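Local coordinates for intestinal fatty acid binding protein (Rattus norvegicus, PDB 1ICM) that binds long-chain fatty acids such as myristate within its beta-barrel, and probably serves as an intracellular carrier of such lipids in the intestine, at residues K16-M21 / L30-N35; M21-V26 / L72-E77; L36-T41 / F47-S52; D67-L72 / E77-W82; E112-Y117 / E123-F128. All coordinates share one frame; numbering follows the deposited sequence.

Contact 1 (K16-M21 / L30-N35)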
# COMPACT_ATOMS: atom_id res chain seq x y z
N LYS A 16 8.45 11.25 -6.49
CA LYS A 16 7.65 11.92 -7.50
C LYS A 16 6.19 11.56 -7.28
O LYS A 16 5.27 12.37 -7.40
CB LYS A 16 8.06 11.49 -8.90
CG LYS A 16 9.09 12.42 -9.53
CD LYS A 16 8.55 13.82 -9.84
CE LYS A 16 9.60 14.87 -10.18
NZ LYS A 16 9.20 16.27 -9.89
N PHE A 17 5.95 10.30 -6.92
CA PHE A 17 4.58 9.88 -6.66
C PHE A 17 3.99 10.65 -5.49
O PHE A 17 2.84 11.12 -5.52
CB PHE A 17 4.53 8.34 -6.44
CG PHE A 17 3.16 7.87 -6.03
CD1 PHE A 17 2.73 7.89 -4.71
CD2 PHE A 17 2.26 7.43 -7.01
CE1 PHE A 17 1.46 7.46 -4.34
CE2 PHE A 17 0.97 7.02 -6.68
CZ PHE A 17 0.57 7.05 -5.35
N MET A 18 4.80 10.80 -4.42
CA MET A 18 4.29 11.54 -3.26
C MET A 18 4.06 13.02 -3.58
O MET A 18 3.12 13.62 -3.07
CB MET A 18 5.27 11.45 -2.08
CG MET A 18 5.21 10.06 -1.47
SD MET A 18 6.12 9.93 0.11
CE MET A 18 7.77 9.63 -0.55
N GLU A 19 4.90 13.59 -4.43
CA GLU A 19 4.74 15.00 -4.83
C GLU A 19 3.39 15.20 -5.50
O GLU A 19 2.66 16.14 -5.23
CB GLU A 19 5.85 15.37 -5.82
CG GLU A 19 5.79 16.79 -6.41
CD GLU A 19 7.07 17.11 -7.17
OE1 GLU A 19 7.07 16.61 -8.39
OE2 GLU A 19 8.01 17.73 -6.72
N LYS A 20 3.01 14.28 -6.39
CA LYS A 20 1.73 14.33 -7.09
C LYS A 20 0.50 14.30 -6.18
O LYS A 20 -0.53 14.93 -6.44
CB LYS A 20 1.67 13.18 -8.09
CG LYS A 20 0.75 13.39 -9.28
CD LYS A 20 1.28 14.32 -10.36
CE LYS A 20 0.24 14.56 -11.45
NZ LYS A 20 0.79 15.37 -12.55
N MET A 21 0.62 13.53 -5.10
CA MET A 21 -0.40 13.33 -4.09
C MET A 21 -0.58 14.57 -3.23
O MET A 21 -1.57 14.64 -2.52
CB MET A 21 -0.11 12.12 -3.17
CG MET A 21 -0.28 10.81 -3.95
SD MET A 21 -2.00 10.24 -4.01
CE MET A 21 -2.36 10.19 -2.23
N LEU A 30 10.94 12.01 4.61
CA LEU A 30 10.66 11.12 5.72
C LEU A 30 9.91 9.86 5.24
O LEU A 30 10.16 8.78 5.76
CB LEU A 30 9.79 11.74 6.84
CG LEU A 30 10.35 13.04 7.45
CD1 LEU A 30 9.40 13.68 8.49
CD2 LEU A 30 11.76 12.85 8.00
N GLY A 31 8.98 10.03 4.28
CA GLY A 31 8.17 8.95 3.73
C GLY A 31 9.01 7.88 3.06
O GLY A 31 8.74 6.68 3.16
N ALA A 32 10.06 8.32 2.40
CA ALA A 32 10.93 7.42 1.71
C ALA A 32 11.87 6.58 2.57
O ALA A 32 12.56 5.71 2.04
CB ALA A 32 11.82 8.17 0.72
N HIS A 33 11.90 6.89 3.87
CA HIS A 33 12.70 6.18 4.82
C HIS A 33 11.79 5.93 6.02
O HIS A 33 12.13 6.21 7.19
CB HIS A 33 13.83 7.10 5.29
CG HIS A 33 14.93 7.25 4.34
ND1 HIS A 33 14.99 8.33 3.46
CD2 HIS A 33 16.02 6.46 4.17
CE1 HIS A 33 16.11 8.18 2.78
NE2 HIS A 33 16.75 7.07 3.17
N ASP A 34 10.60 5.38 5.76
CA ASP A 34 9.66 5.12 6.83
C ASP A 34 9.76 3.78 7.60
O ASP A 34 8.98 3.61 8.55
CB ASP A 34 8.24 5.29 6.26
CG ASP A 34 7.83 4.27 5.22
OD1 ASP A 34 8.78 3.47 4.81
OD2 ASP A 34 6.68 4.20 4.81
N ASN A 35 10.72 2.95 7.19
CA ASN A 35 10.95 1.63 7.83
C ASN A 35 9.66 0.82 7.87
O ASN A 35 9.41 0.13 8.84
CB ASN A 35 11.52 1.68 9.28
CG ASN A 35 12.92 2.26 9.26
OD1 ASN A 35 13.84 1.65 8.67
ND2 ASN A 35 13.08 3.44 9.86

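Contact 2 (M21-V26 / L72-E77)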
# COMPACT_ATOMS: atom_id res chain seq x y z
N MET A 21 0.62 13.53 -5.10
CA MET A 21 -0.40 13.33 -4.09
C MET A 21 -0.58 14.57 -3.23
O MET A 21 -1.57 14.64 -2.52
CB MET A 21 -0.11 12.12 -3.17
CG MET A 21 -0.28 10.81 -3.95
SD MET A 21 -2.00 10.24 -4.01
CE MET A 21 -2.36 10.19 -2.23
N GLY A 22 0.41 15.47 -3.34
CA GLY A 22 0.34 16.70 -2.59
C GLY A 22 1.21 16.71 -1.33
O GLY A 22 1.01 17.54 -0.45
N ILE A 23 2.18 15.80 -1.20
CA ILE A 23 3.02 15.77 0.01
C ILE A 23 4.22 16.70 -0.10
O ILE A 23 4.91 16.73 -1.12
CB ILE A 23 3.42 14.35 0.42
CG1 ILE A 23 2.20 13.60 0.95
CG2 ILE A 23 4.50 14.37 1.49
CD1 ILE A 23 1.62 12.62 -0.06
N ASN A 24 4.47 17.47 0.97
CA ASN A 24 5.55 18.44 0.99
C ASN A 24 6.97 17.88 0.90
O ASN A 24 7.20 16.73 1.28
CB ASN A 24 5.35 19.50 2.11
CG ASN A 24 5.89 19.14 3.49
OD1 ASN A 24 7.00 18.60 3.58
ND2 ASN A 24 5.12 19.44 4.53
N VAL A 25 7.91 18.69 0.45
CA VAL A 25 9.28 18.22 0.32
C VAL A 25 9.84 17.45 1.53
O VAL A 25 10.42 16.36 1.43
CB VAL A 25 10.28 19.20 -0.26
CG1 VAL A 25 10.47 20.34 0.73
CG2 VAL A 25 11.64 18.54 -0.45
N VAL A 26 9.65 18.02 2.72
CA VAL A 26 10.17 17.39 3.92
C VAL A 26 9.55 16.03 4.27
O VAL A 26 10.22 15.05 4.63
CB VAL A 26 10.09 18.41 5.05
CG1 VAL A 26 10.26 17.78 6.42
CG2 VAL A 26 11.19 19.43 4.73
N LEU A 72 -4.34 7.46 4.91
CA LEU A 72 -2.90 7.58 4.83
C LEU A 72 -2.41 8.24 6.13
O LEU A 72 -3.21 8.79 6.87
CB LEU A 72 -2.45 8.49 3.69
CG LEU A 72 -3.00 8.04 2.35
CD1 LEU A 72 -2.22 8.78 1.26
CD2 LEU A 72 -2.86 6.52 2.28
N ALA A 73 -1.11 8.17 6.38
CA ALA A 73 -0.45 8.69 7.56
C ALA A 73 -0.75 10.16 7.77
O ALA A 73 -0.86 10.65 8.91
CB ALA A 73 1.05 8.54 7.38
N ASP A 74 -0.90 10.84 6.65
CA ASP A 74 -1.21 12.26 6.66
C ASP A 74 -2.68 12.59 6.80
O ASP A 74 -3.00 13.75 6.68
CB ASP A 74 -0.70 13.05 5.43
CG ASP A 74 -1.47 12.83 4.17
OD1 ASP A 74 -2.25 11.78 4.22
OD2 ASP A 74 -1.40 13.53 3.18
N GLY A 75 -3.56 11.62 6.98
CA GLY A 75 -4.97 11.90 7.08
C GLY A 75 -5.79 11.80 5.77
O GLY A 75 -7.01 11.81 5.89
N THR A 76 -5.20 11.73 4.55
CA THR A 76 -5.94 11.63 3.26
C THR A 76 -6.76 10.36 3.25
O THR A 76 -6.21 9.26 3.46
CB THR A 76 -4.94 11.57 2.11
OG1 THR A 76 -4.26 12.80 2.09
CG2 THR A 76 -5.59 11.29 0.77
N GLU A 77 -8.06 10.49 3.11
CA GLU A 77 -8.94 9.30 3.14
C GLU A 77 -9.23 8.64 1.79
O GLU A 77 -9.46 9.34 0.80
CB GLU A 77 -10.20 9.58 3.97
CG GLU A 77 -9.81 9.75 5.44
CD GLU A 77 -10.79 10.51 6.29
OE1 GLU A 77 -11.69 11.23 5.85
OE2 GLU A 77 -10.54 10.31 7.57

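Contact 3 (L36-T41 / F47-S52)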
# COMPACT_ATOMS: atom_id res chain seq x y z
N LEU A 36 8.85 0.91 6.82
CA LEU A 36 7.57 0.18 6.86
C LEU A 36 7.78 -1.35 6.85
O LEU A 36 8.59 -1.89 6.10
CB LEU A 36 6.82 0.60 5.56
CG LEU A 36 5.48 -0.07 5.35
CD1 LEU A 36 4.47 0.22 6.47
CD2 LEU A 36 4.98 0.31 3.93
N LYS A 37 6.98 -1.97 7.67
CA LYS A 37 6.95 -3.41 7.86
C LYS A 37 5.48 -3.81 7.86
O LYS A 37 4.59 -3.19 8.48
CB LYS A 37 7.53 -3.64 9.25
CG LYS A 37 7.43 -5.06 9.75
CD LYS A 37 8.43 -5.24 10.87
CE LYS A 37 7.84 -5.96 12.08
NZ LYS A 37 8.85 -6.39 13.06
N LEU A 38 5.21 -4.91 7.14
CA LEU A 38 3.82 -5.38 7.08
C LEU A 38 3.78 -6.84 7.54
O LEU A 38 4.62 -7.67 7.14
CB LEU A 38 3.39 -5.43 5.59
CG LEU A 38 3.39 -4.08 4.85
CD1 LEU A 38 3.05 -4.32 3.39
CD2 LEU A 38 2.30 -3.20 5.48
N THR A 39 2.77 -7.15 8.36
CA THR A 39 2.61 -8.52 8.81
C THR A 39 1.25 -8.91 8.25
O THR A 39 0.24 -8.33 8.64
CB THR A 39 2.69 -8.67 10.35
OG1 THR A 39 4.00 -8.32 10.79
CG2 THR A 39 2.36 -10.09 10.77
N ILE A 40 1.25 -9.89 7.32
CA ILE A 40 0.03 -10.32 6.63
C ILE A 40 -0.46 -11.68 7.04
O ILE A 40 0.30 -12.65 7.02
CB ILE A 40 0.21 -10.27 5.11
CG1 ILE A 40 0.55 -8.83 4.74
CG2 ILE A 40 -1.09 -10.69 4.43
CD1 ILE A 40 1.15 -8.65 3.36
N THR A 41 -1.73 -11.73 7.40
CA THR A 41 -2.29 -13.01 7.78
C THR A 41 -3.67 -13.11 7.16
O THR A 41 -4.36 -12.10 7.06
CB THR A 41 -2.42 -13.19 9.29
OG1 THR A 41 -3.23 -12.18 9.81
CG2 THR A 41 -1.04 -13.09 9.90
N PHE A 47 -8.44 -10.61 5.21
CA PHE A 47 -7.04 -10.41 5.46
C PHE A 47 -6.82 -9.39 6.58
O PHE A 47 -7.62 -8.45 6.72
CB PHE A 47 -6.35 -9.80 4.23
CG PHE A 47 -6.06 -10.78 3.11
CD1 PHE A 47 -7.10 -11.31 2.36
CD2 PHE A 47 -4.75 -11.18 2.81
CE1 PHE A 47 -6.82 -12.21 1.34
CE2 PHE A 47 -4.46 -12.09 1.80
CZ PHE A 47 -5.52 -12.63 1.07
N THR A 48 -5.72 -9.58 7.32
CA THR A 48 -5.33 -8.68 8.38
C THR A 48 -3.92 -8.27 8.06
O THR A 48 -3.03 -9.11 7.94
CB THR A 48 -5.37 -9.23 9.80
OG1 THR A 48 -6.70 -9.55 10.09
CG2 THR A 48 -4.87 -8.17 10.80
N VAL A 49 -3.74 -6.95 7.91
CA VAL A 49 -2.44 -6.37 7.61
C VAL A 49 -2.06 -5.45 8.76
O VAL A 49 -2.74 -4.47 9.08
CB VAL A 49 -2.34 -5.57 6.32
CG1 VAL A 49 -0.91 -5.12 6.05
CG2 VAL A 49 -2.87 -6.33 5.10
N LYS A 50 -0.98 -5.80 9.41
CA LYS A 50 -0.52 -4.98 10.51
C LYS A 50 0.56 -4.14 9.88
O LYS A 50 1.57 -4.64 9.39
CB LYS A 50 0.10 -5.84 11.59
CG LYS A 50 -1.00 -6.30 12.51
CD LYS A 50 -0.59 -7.50 13.32
CE LYS A 50 -1.73 -7.85 14.24
NZ LYS A 50 -2.17 -6.66 14.99
N GLU A 51 0.28 -2.84 9.88
CA GLU A 51 1.20 -1.91 9.28
C GLU A 51 1.97 -1.24 10.40
O GLU A 51 1.34 -0.73 11.36
CB GLU A 51 0.31 -0.92 8.48
CG GLU A 51 1.09 0.26 7.86
CD GLU A 51 0.15 1.21 7.18
OE1 GLU A 51 -0.82 0.85 6.53
OE2 GLU A 51 0.49 2.47 7.35
N SER A 52 3.29 -1.24 10.26
CA SER A 52 4.11 -0.61 11.30
C SER A 52 5.17 0.23 10.61
O SER A 52 5.89 -0.23 9.71
CB SER A 52 4.72 -1.72 12.15
OG SER A 52 5.62 -1.20 13.10
O HOH W 1 3.97 -5.29 11.22

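Contact 4 (D67-L72 / E77-W82). With MYR (myristic acid), chain B.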
# COMPACT_ATOMS: atom_id res chain seq x y z
N ASP A 67 -15.99 -3.21 -0.06
CA ASP A 67 -15.22 -2.00 0.16
C ASP A 67 -15.03 -1.63 1.59
O ASP A 67 -15.82 -1.98 2.46
CB ASP A 67 -15.52 -0.76 -0.65
CG ASP A 67 -16.95 -0.85 -0.96
OD1 ASP A 67 -17.65 -0.92 0.16
OD2 ASP A 67 -17.36 -0.88 -2.11
N PHE A 68 -13.95 -0.91 1.78
CA PHE A 68 -13.59 -0.50 3.13
C PHE A 68 -12.91 0.85 3.04
O PHE A 68 -12.58 1.28 1.92
CB PHE A 68 -12.69 -1.60 3.76
CG PHE A 68 -11.34 -1.72 3.13
CD1 PHE A 68 -11.13 -2.36 1.92
CD2 PHE A 68 -10.20 -1.22 3.77
CE1 PHE A 68 -9.86 -2.44 1.35
CE2 PHE A 68 -8.92 -1.28 3.23
CZ PHE A 68 -8.74 -1.90 1.99
N ALA A 69 -12.68 1.51 4.18
CA ALA A 69 -12.02 2.82 4.17
C ALA A 69 -10.62 2.74 4.77
O ALA A 69 -10.41 2.05 5.78
CB ALA A 69 -12.84 3.75 5.04
N TYR A 70 -9.65 3.43 4.19
CA TYR A 70 -8.32 3.41 4.73
C TYR A 70 -7.73 4.83 4.66
O TYR A 70 -7.90 5.52 3.68
CB TYR A 70 -7.46 2.48 3.87
CG TYR A 70 -5.96 2.55 4.11
CD1 TYR A 70 -5.36 1.88 5.17
CD2 TYR A 70 -5.15 3.26 3.23
CE1 TYR A 70 -3.98 1.94 5.38
CE2 TYR A 70 -3.77 3.33 3.43
CZ TYR A 70 -3.18 2.68 4.51
OH TYR A 70 -1.81 2.75 4.66
N SER A 71 -7.04 5.29 5.69
CA SER A 71 -6.43 6.61 5.66
C SER A 71 -4.93 6.55 5.64
O SER A 71 -4.30 5.72 6.30
CB SER A 71 -6.68 7.41 6.94
OG SER A 71 -8.07 7.58 7.11
N LEU A 72 -4.34 7.46 4.91
CA LEU A 72 -2.90 7.58 4.83
C LEU A 72 -2.41 8.24 6.13
O LEU A 72 -3.21 8.79 6.87
CB LEU A 72 -2.45 8.49 3.69
CG LEU A 72 -3.00 8.04 2.35
CD1 LEU A 72 -2.22 8.78 1.26
CD2 LEU A 72 -2.86 6.52 2.28
N GLU A 77 -8.06 10.49 3.11
CA GLU A 77 -8.94 9.30 3.14
C GLU A 77 -9.23 8.64 1.79
O GLU A 77 -9.46 9.34 0.80
CB GLU A 77 -10.20 9.58 3.97
CG GLU A 77 -9.81 9.75 5.44
CD GLU A 77 -10.79 10.51 6.29
OE1 GLU A 77 -11.69 11.23 5.85
OE2 GLU A 77 -10.54 10.31 7.57
N LEU A 78 -9.22 7.30 1.74
CA LEU A 78 -9.48 6.56 0.51
C LEU A 78 -10.58 5.55 0.83
O LEU A 78 -10.79 5.16 1.99
CB LEU A 78 -8.27 5.64 0.12
CG LEU A 78 -6.88 6.25 0.13
CD1 LEU A 78 -5.91 5.21 -0.36
CD2 LEU A 78 -6.86 7.35 -0.89
N THR A 79 -11.27 5.07 -0.21
CA THR A 79 -12.25 4.00 -0.01
C THR A 79 -12.05 3.09 -1.22
O THR A 79 -11.72 3.55 -2.33
CB THR A 79 -13.72 4.36 0.12
OG1 THR A 79 -14.01 5.15 -1.02
CG2 THR A 79 -13.92 5.18 1.39
N GLY A 80 -12.20 1.77 -1.03
CA GLY A 80 -12.00 0.93 -2.21
C GLY A 80 -12.11 -0.54 -1.82
O GLY A 80 -12.60 -0.89 -0.75
N THR A 81 -11.63 -1.38 -2.73
CA THR A 81 -11.67 -2.82 -2.51
C THR A 81 -10.44 -3.48 -3.12
O THR A 81 -9.83 -3.04 -4.09
CB THR A 81 -12.87 -3.52 -3.24
OG1 THR A 81 -12.63 -3.34 -4.61
CG2 THR A 81 -14.20 -2.84 -2.93
N TRP A 82 -10.11 -4.61 -2.53
CA TRP A 82 -9.05 -5.42 -3.03
C TRP A 82 -9.75 -6.69 -3.58
O TRP A 82 -10.71 -7.22 -2.97
CB TRP A 82 -8.14 -5.95 -1.87
CG TRP A 82 -7.09 -5.02 -1.32
CD1 TRP A 82 -7.12 -4.40 -0.11
CD2 TRP A 82 -5.84 -4.64 -1.95
NE1 TRP A 82 -5.98 -3.64 0.00
CE2 TRP A 82 -5.18 -3.77 -1.08
CE3 TRP A 82 -5.23 -4.96 -3.16
CZ2 TRP A 82 -3.92 -3.25 -1.38
CZ3 TRP A 82 -3.99 -4.45 -3.50
CH2 TRP A 82 -3.36 -3.59 -2.59
C1 MYR B . -3.68 -2.43 2.74
O1 MYR B . -2.59 -2.60 3.40
O2 MYR B . -4.11 -3.29 2.01
C2 MYR B . -4.38 -1.08 2.96
C3 MYR B . -4.50 -0.22 1.72
C4 MYR B . -3.17 0.22 1.11
C5 MYR B . -3.30 1.15 -0.09
C6 MYR B . -1.96 1.84 -0.38
C7 MYR B . -2.05 3.26 -0.91
C8 MYR B . -1.03 4.15 -0.22
C9 MYR B . -0.27 5.02 -1.19
C10 MYR B . 1.07 5.51 -0.66
C11 MYR B . 0.96 6.89 -0.06
C12 MYR B . 2.12 7.35 0.80
C13 MYR B . 1.80 8.70 1.42
C14 MYR B . 2.96 9.38 2.11

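Contact 5 (E112-Y117 / E123-F128)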
# COMPACT_ATOMS: atom_id res chain seq x y z
N GLU A 112 10.26 -11.85 -3.13
CA GLU A 112 10.00 -10.44 -2.81
C GLU A 112 8.52 -10.13 -2.98
O GLU A 112 7.86 -10.77 -3.82
CB GLU A 112 10.80 -9.49 -3.75
CG GLU A 112 12.30 -9.46 -3.37
CD GLU A 112 13.18 -8.59 -4.24
OE1 GLU A 112 12.84 -8.55 -5.50
OE2 GLU A 112 14.15 -7.99 -3.80
N LEU A 113 7.98 -9.14 -2.25
CA LEU A 113 6.61 -8.66 -2.40
C LEU A 113 6.71 -7.31 -3.16
O LEU A 113 7.45 -6.40 -2.74
CB LEU A 113 5.88 -8.52 -1.06
CG LEU A 113 4.67 -7.65 -1.12
CD1 LEU A 113 3.62 -8.51 -1.78
CD2 LEU A 113 4.17 -7.43 0.29
N ILE A 114 6.05 -7.17 -4.32
CA ILE A 114 6.15 -5.92 -5.05
C ILE A 114 4.84 -5.20 -4.96
O ILE A 114 3.83 -5.84 -5.26
CB ILE A 114 6.47 -6.13 -6.52
CG1 ILE A 114 7.76 -6.95 -6.62
CG2 ILE A 114 6.49 -4.74 -7.21
CD1 ILE A 114 8.13 -7.28 -8.06
N GLN A 115 4.86 -3.95 -4.49
CA GLN A 115 3.63 -3.18 -4.38
C GLN A 115 3.72 -2.05 -5.38
O GLN A 115 4.62 -1.21 -5.26
CB GLN A 115 3.37 -2.52 -3.00
CG GLN A 115 2.92 -3.49 -1.91
CD GLN A 115 2.31 -2.84 -0.67
OE1 GLN A 115 1.58 -3.73 -0.02
NE2 GLN A 115 2.47 -1.65 -0.27
N THR A 116 2.84 -2.01 -6.37
CA THR A 116 2.92 -0.93 -7.35
C THR A 116 1.70 -0.04 -7.17
O THR A 116 0.58 -0.52 -6.89
CB THR A 116 2.81 -1.55 -8.76
OG1 THR A 116 3.90 -2.41 -8.93
CG2 THR A 116 3.02 -0.52 -9.87
N TYR A 117 1.91 1.26 -7.38
CA TYR A 117 0.79 2.19 -7.32
C TYR A 117 0.77 3.07 -8.60
O TYR A 117 1.81 3.40 -9.19
CB TYR A 117 0.92 3.24 -6.17
CG TYR A 117 1.38 2.77 -4.80
CD1 TYR A 117 0.65 1.81 -4.10
CD2 TYR A 117 2.51 3.32 -4.18
CE1 TYR A 117 1.04 1.37 -2.83
CE2 TYR A 117 2.91 2.91 -2.91
CZ TYR A 117 2.18 1.92 -2.23
OH TYR A 117 2.57 1.48 -0.98
N GLU A 123 3.55 6.42 -11.80
CA GLU A 123 3.67 5.07 -11.22
C GLU A 123 4.78 5.08 -10.17
O GLU A 123 5.78 5.78 -10.32
CB GLU A 123 4.14 4.13 -12.37
CG GLU A 123 4.31 2.64 -12.01
CD GLU A 123 5.15 1.87 -13.01
OE1 GLU A 123 5.69 2.32 -14.01
OE2 GLU A 123 5.27 0.61 -12.71
N ALA A 124 4.63 4.26 -9.13
CA ALA A 124 5.68 4.14 -8.13
C ALA A 124 5.67 2.69 -7.65
O ALA A 124 4.63 2.03 -7.71
CB ALA A 124 5.40 4.97 -6.89
N LYS A 125 6.79 2.19 -7.13
CA LYS A 125 6.80 0.85 -6.55
C LYS A 125 7.57 0.90 -5.22
O LYS A 125 8.53 1.70 -5.02
CB LYS A 125 7.63 -0.13 -7.37
CG LYS A 125 7.30 -0.15 -8.84
CD LYS A 125 7.51 -1.56 -9.33
CE LYS A 125 8.02 -1.62 -10.76
NZ LYS A 125 7.18 -0.92 -11.73
N ARG A 126 7.15 -0.01 -4.34
CA ARG A 126 7.80 -0.28 -3.06
C ARG A 126 8.06 -1.78 -3.06
O ARG A 126 7.12 -2.54 -3.22
CB ARG A 126 6.98 0.12 -1.85
CG ARG A 126 6.72 1.63 -1.92
CD ARG A 126 6.55 2.28 -0.55
NE ARG A 126 7.85 2.51 0.07
CZ ARG A 126 7.89 2.89 1.34
NH1 ARG A 126 6.71 3.05 1.97
NH2 ARG A 126 9.06 3.13 1.91
N ILE A 127 9.32 -2.20 -2.94
CA ILE A 127 9.62 -3.64 -2.92
C ILE A 127 10.05 -4.12 -1.52
O ILE A 127 10.94 -3.51 -0.91
CB ILE A 127 10.67 -3.85 -4.01
CG1 ILE A 127 10.07 -3.42 -5.36
CG2 ILE A 127 11.18 -5.30 -3.99
CD1 ILE A 127 11.09 -3.18 -6.47
N PHE A 128 9.47 -5.20 -0.99
CA PHE A 128 9.77 -5.70 0.34
C PHE A 128 10.47 -7.04 0.33
O PHE A 128 10.25 -7.81 -0.62
CB PHE A 128 8.43 -5.99 1.05
CG PHE A 128 7.53 -4.77 1.14
CD1 PHE A 128 6.90 -4.21 0.02
CD2 PHE A 128 7.31 -4.15 2.37
CE1 PHE A 128 6.08 -3.08 0.13
CE2 PHE A 128 6.51 -3.01 2.51
CZ PHE A 128 5.89 -2.47 1.37
O HOH W 2 3.73 3.19 1.03

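Contact 1 (K16-M21 / L30-N35)
The helix-turn-helix cap of the fatty acid-binding protein barrel closes on itself where Met18 of helix 14-21 meets Gly31 and Ala32, at the C-terminal end of helix 25-31. The contact is small, about 80 Å² counting both sides, and rests on one side chain. Met18 leaves its helix toward the second segment. Its chain is extended from CA to SD (chi2 -170°), and the turn at chi3 (-84°) swings the terminal methyl across the peptide that joins the two residues. CE thereby comes to 4.2 Å from Gly31 C. The approach is made to backbone more than to side chain: the methyl of Ala32 is the one side chain of that segment to take part, with CB 4.5 Å from Met18 CE. No hydrogen bond or salt bridge spans the pair of segments, so the interaction between them is one of van der Waals packing. Met18 also lies about 4 Å from the bound myristate, so the same side chain that packs the two helices together also touches the ligand. On the first helix, Lys16 and Glu19 form a salt bridge one turn apart, NZ reaching the syn lone pair of OE1 at 2.6 Å. Across the contact, the closest approach is that of Met18 CE to Ala32 N, at 4.0 Å.

Contact 2 (M21-V26 / L72-E77)
In what is described for this family as the portal region, Met21 and Ile23, leading out of the first cap helix, face the turn that links strands 68-71 and 77-85. Met21, folded at both chi2 (-84°) and chi3, presents CE to Leu72 CD1 at 3.8 Å, and the two side chains cross at about a right angle. Farther out, Ile23 CG1 lies 4.2 Å from Asp74 OD2. Gly22, at positive phi in a Schellman motif, turns the chain between them. The opposing loop is held by its own bonds: a type I turn runs from Leu72 to Gly75, and Asp74 makes an Asx turn. Its OD1 takes the Thr76 N-H at 3.0 Å, nearly straight (173°) but from well above the carboxylate plane. Because no hydrogen bond joins the two segments, only apolar and weak contacts connect cap and turn here, an arrangement consistent with a gateway whose sides can shift as a fatty acid passes.

Contact 3 (L36-T41 / F47-S52)
Val49 sits between two neighbours of the opposite strand, its CG1 branch meeting both: Leu38 CD2 at 3.8 Å and Ile40 CG1 at 4.2 Å. That branch is placed anti to the backbone N (chi1 -175°). The approaches differ, since Val49 and Ile40 run side by side in the same direction whereas Leu38 slants across. The other arm of Ile40 turns to Phe47, CG2 lying 4.0 Å from CD2, close to the ring plane at its edge. At the far end Leu36 CD1 rests 3.7 Å from Glu51 CG, so the aliphatic part of the glutamate is packed while its carboxylate goes on to Tyr70 and Arg56. Strands 37-43 and 46-52 form an antiparallel beta hairpin of the barrel wall; the axes of 37-41 and 47-52 approach to 4.7 Å at 165°. Leu38, Ile40, Val49 and Glu51 share one face, on which Val49 touches the myristate; Thr39, Thr41, Thr48 and Lys50 are on the other. There Thr41 and Thr48 lie alongside each other, OG1 of the first 3.6 Å from CB of the second, and Lys50 NZ goes to Asp59 in a salt bridge. Paired N-H and C=O groups bind Lys37 to Ser52, Thr39 to Lys50 and Thr41 to Thr48. A water beside the middle pair donates to Lys50 O and also hydrogen-bonds Thr39 OG1, both at 3.1 Å.

Contact 4 (D67-L72 / E77-W82)
Phe68 with Gly80 and Tyr70 with Leu78 supply the backbone hydrogen bonds, two for each pair; Phe68 N to Gly80 O measures 2.9 Å. Among the aromatics, Phe68 and Trp82 meet rim to rim, CZ 3.6 Å from CD1, neither over the other's face, with the Phe68 ring and the Trp82 five-membered ring at 19°. Phe68 gets there with chi1 at 68°, which turns the ring toward the neighbouring strand, CD1 3.4 Å from Gly80 O. Apolar packing continues where Leu78 CD1 comes 4.2 Å from Tyr70 CD2, near the plane of that ring. The ligand makes the third kind: myristate C3 stands 3.8 Å above the centre of the Tyr70 ring, so one face of the tyrosine carries the start of the chain. Trp82 NE1 donates a weak bond (2.8 Å, 125°) to myristate O2, and Arg106 also hydrogen-bonds the ligand. Such a hairpin, aromatic residues turned inward against the carboxylate end of a buried fatty acid, belongs to the binding cavity of the lipocalin-related fatty acid-binding barrel.

Contact 5 (E112-Y117 / E123-F128)
Tyr117 and Ala124 exchange backbone hydrogen bonds, Tyr117 N to Ala124 O being the shorter at 2.8 Å, and the pairs Gln115 with Arg126 and Leu113 with Phe128 repeat this along the hairpin. Between side chains the polar link is a water: Arg126 NH1 donates to it at 3.1 Å, in the guanidinium plane, and Tyr117 OH lies 2.9 Å from it. Gln115 NE2 adds a weak bond to Tyr117 OH, while Gln115 OE1 accepts from Arg106 and Arg126 NE donates to Asn11, so these buried polar groups belong to a wider network. On the opposite face Lys125 NZ and Glu123 OE2 form a salt bridge at 2.6 Å. Packing follows. Phe128 brings CE1 to within 3.8 Å of Gln115 CG, ring and amide planes 67° apart, and Leu113 O lies at the ring's edge. Arg126 CG, placed by chi1 (-60°), lies 4.1 Å from Tyr117 CE2; the later bend at chi3 (80°) turns the guanidinium. Tyr117 also touches the myristate. This hairpin of strands 112-119 and 122-130 runs between strand 101-109, bound to the first, and strand 4-12, bound to the second, with helix 14-21 packed against Tyr117 and Ala124.

In the fold
One antiparallel ten-stranded sheet carries contacts 3, 4 and 5, each a hairpin of neighbouring strands, while contacts 1 and 2 form the cap and its meeting with the barrel. Contacts 1 and 2 share Met21 and lie about 8 Å apart between centres; contact 3 is about 15 Å from both 4 and 5, and these two fall on opposite sides of the chain's centre, about 18 Å apart. Along the chain contacts 1, 3, 4 and 5 come in series, with contact 2 crossing contacts 1 and 4. A salt bridge from Asp34 to Arg126 ties the segment that follows the second cap helix to contact 5. Each contributes a residue touching the myristate, consistent with a shared lipid cavity.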